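Local coordinates for protein 2-methyl-aconitate isomerase (Shewanella oneidensis, PDB 5K87) that isomerises 2-methyl-trans-aconitate to its cis form in propionate breakdown through the 2-methylcitrate cycle, by base-catalysed proton abstraction and rotation about a carbon-carbon bond, at residues V306-R311 with E351-G356. The protein carries 1 engineered substitution. Numbering follows the deposited sequence.
Sequences VDLLVR and EAVRFG
Asp307 grips both polar atoms of the Arg354 backbone. Its own N donates to Arg354 O at 2.7 Å, almost head-on to the carbonyl, while Arg354 N reaches back to the carboxylate oxygen Asp307 OD2 at 2.9 Å in a nearly straight bond (172°) that uses the anti lone pair. With CG anti to its own carbonyl carbon (chi1 -63°), the aspartate swings its carboxylate across to segment 351-356, where OD2 accepts the N-H that a backbone carbonyl would commonly take; Val306 O is turned away from it. The guanidinium of Arg354 leads away instead, and its NH1 bonds Thr361 OG1.

Further along, parallel pairing takes over: Gly356 N donates to Leu308 O (2.9 Å), and Val310 N to Gly356 O (3.0 Å). Gly356 O also meets the edge of the Arg311 guanidinium, although the bond from NH1 is weak and bent to 118°; Arg311 NE is bonded to Glu240 O, and the side chain makes a cation-pi contact with Tyr293.

On the face carrying Phe355, Leu308 CD2 rests against Phe355 CB at 3.6 Å and also touches Val353 CB, and Val310 CG2 lies 4.0 Å from Phe355 CB. Ala327, Ile330 and Ala334 of helix 324-334 pack on Phe355, Val310 and Val353, and the Phe355 side chain lies about 7 Å from the substrate-binding Gly324. Across the sheet from this group, Val306 CG1 approaches Gly356 N at 3.7 Å.

In this PrpF-family fold of the diaminopimelate epimerase clan, strands 308-314 and 352-357 are thus joined in a buried contact by two kinds of bonding: an aspartate side chain stands in for a carbonyl at Arg354, while Gly356 gives one bond through N and takes one good bond and one weak one through O.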
loop_
_atom_site.group_PDB
_atom_site.type_symbol
_atom_site.label_atom_id
_atom_site.label_comp_id
_atom_site.label_asym_id
_atom_site.label_seq_id
_atom_site.Cartn_x
_atom_site.Cartn_y
_atom_site.Cartn_z
ATOM N N VAL A 306 1.407 -22.418 20.281
ATOM C CA VAL A 306 2.704 -22.230 19.644
ATOM C C VAL A 306 3.835 -22.869 20.429
ATOM O O VAL A 306 3.720 -23.113 21.635
ATOM C CB VAL A 306 3.027 -20.728 19.444
ATOM C CG1 VAL A 306 2.030 -20.090 18.487
ATOM C CG2 VAL A 306 3.054 -20.006 20.784
ATOM N N ASP A 307 4.931 -23.134 19.732
ATOM C CA ASP A 307 6.146 -23.649 20.346
ATOM C C ASP A 307 7.092 -22.527 20.767
ATOM O O ASP A 307 7.949 -22.723 21.629
ATOM C CB ASP A 307 6.862 -24.596 19.385
ATOM C CG ASP A 307 6.035 -25.812 19.056
ATOM O OD1 ASP A 307 5.791 -26.623 19.977
ATOM O OD2 ASP A 307 5.628 -25.967 17.889
ATOM N N LEU A 308 6.957 -21.359 20.142
ATOM C CA LEU A 308 7.784 -20.195 20.470
ATOM C C LEU A 308 7.201 -18.965 19.784
ATOM O O LEU A 308 6.291 -19.077 18.959
ATOM C CB LEU A 308 9.249 -20.393 20.043
ATOM C CG LEU A 308 9.556 -20.289 18.546
ATOM C CD1 LEU A 308 11.041 -20.060 18.345
ATOM C CD2 LEU A 308 9.116 -21.528 17.777
ATOM N N LEU A 309 7.720 -17.798 20.144
ATOM C CA LEU A 309 7.378 -16.539 19.490
ATOM C C LEU A 309 8.576 -16.062 18.698
ATOM O O LEU A 309 9.714 -16.139 19.171
ATOM C CB LEU A 309 7.050 -15.485 20.536
ATOM C CG LEU A 309 5.926 -15.868 21.492
ATOM C CD1 LEU A 309 5.641 -14.711 22.425
ATOM C CD2 LEU A 309 4.672 -16.289 20.749
ATOM N N VAL A 310 8.329 -15.565 17.484
ATOM C CA VAL A 310 9.380 -14.927 16.704
ATOM C C VAL A 310 8.846 -13.673 16.039
ATOM O O VAL A 310 7.780 -13.693 15.417
ATOM C CB VAL A 310 9.962 -15.847 15.604
ATOM C CG1 VAL A 310 11.194 -15.189 14.984
ATOM C CG2 VAL A 310 10.316 -17.234 16.150
ATOM N N ARG A 311 9.594 -12.587 16.184
ATOM C CA ARG A 311 9.326 -11.333 15.486
ATOM C C ARG A 311 10.551 -11.045 14.640
ATOM O O ARG A 311 11.673 -11.253 15.094
ATOM C CB ARG A 311 9.128 -10.211 16.495
ATOM C CG ARG A 311 7.680 -9.888 16.802
ATOM C CD ARG A 311 6.882 -11.067 17.325
ATOM N NE ARG A 311 5.575 -10.609 17.781
ATOM C CZ ARG A 311 4.540 -11.401 18.043
ATOM N NH1 ARG A 311 4.638 -12.718 17.918
ATOM N NH2 ARG A 311 3.406 -10.866 18.451
ATOM N N GLU A 351 11.092 -31.830 14.704
ATOM C CA GLU A 351 10.837 -31.956 13.272
ATOM C C GLU A 351 9.991 -30.819 12.713
ATOM O O GLU A 351 9.909 -30.648 11.498
ATOM C CB GLU A 351 10.235 -33.322 12.923
ATOM C CG GLU A 351 8.903 -33.635 13.565
ATOM C CD GLU A 351 8.482 -35.072 13.312
ATOM O OE1 GLU A 351 9.349 -35.885 12.923
ATOM O OE2 GLU A 351 7.289 -35.390 13.497
ATOM N N ALA A 352 9.374 -30.041 13.591
ATOM C CA ALA A 352 8.602 -28.882 13.163
ATOM C C ALA A 352 8.368 -27.985 14.353
ATOM O O ALA A 352 8.451 -28.435 15.504
ATOM C CB ALA A 352 7.263 -29.309 12.574
ATOM N N VAL A 353 8.084 -26.716 14.084
ATOM C CA VAL A 353 7.593 -25.800 15.100
ATOM C C VAL A 353 6.497 -24.936 14.521
ATOM O O VAL A 353 6.502 -24.608 13.324
ATOM C CB VAL A 353 8.692 -24.863 15.675
ATOM C CG1 VAL A 353 9.629 -25.624 16.613
ATOM C CG2 VAL A 353 9.451 -24.131 14.559
ATOM N N ARG A 354 5.552 -24.571 15.373
ATOM C CA ARG A 354 4.603 -23.524 15.056
ATOM C C ARG A 354 5.019 -22.325 15.873
ATOM O O ARG A 354 5.101 -22.401 17.103
ATOM C CB ARG A 354 3.176 -23.939 15.419
ATOM C CG ARG A 354 2.134 -22.918 14.993
ATOM C CD ARG A 354 0.710 -23.404 15.245
ATOM N NE ARG A 354 0.301 -24.429 14.291
ATOM C CZ ARG A 354 -0.122 -24.170 13.057
ATOM N NH1 ARG A 354 -0.189 -22.916 12.625
ATOM N NH2 ARG A 354 -0.476 -25.166 12.254
ATOM N N PHE A 355 5.300 -21.215 15.205
ATOM C CA PHE A 355 5.701 -20.024 15.928
ATOM C C PHE A 355 4.652 -18.927 15.804
ATOM O O PHE A 355 3.896 -18.866 14.822
ATOM C CB PHE A 355 7.093 -19.539 15.495
ATOM C CG PHE A 355 7.182 -19.134 14.045
ATOM C CD1 PHE A 355 6.889 -17.833 13.648
ATOM C CD2 PHE A 355 7.565 -20.048 13.078
ATOM C CE1 PHE A 355 6.977 -17.459 12.308
ATOM C CE2 PHE A 355 7.653 -19.678 11.740
ATOM C CZ PHE A 355 7.356 -18.380 11.352
ATOM N N GLY A 356 4.608 -18.066 16.810
ATOM C CA GLY A 356 3.720 -16.927 16.797
ATOM C C GLY A 356 4.430 -15.673 16.330
ATOM O O GLY A 356 5.450 -15.275 16.892
#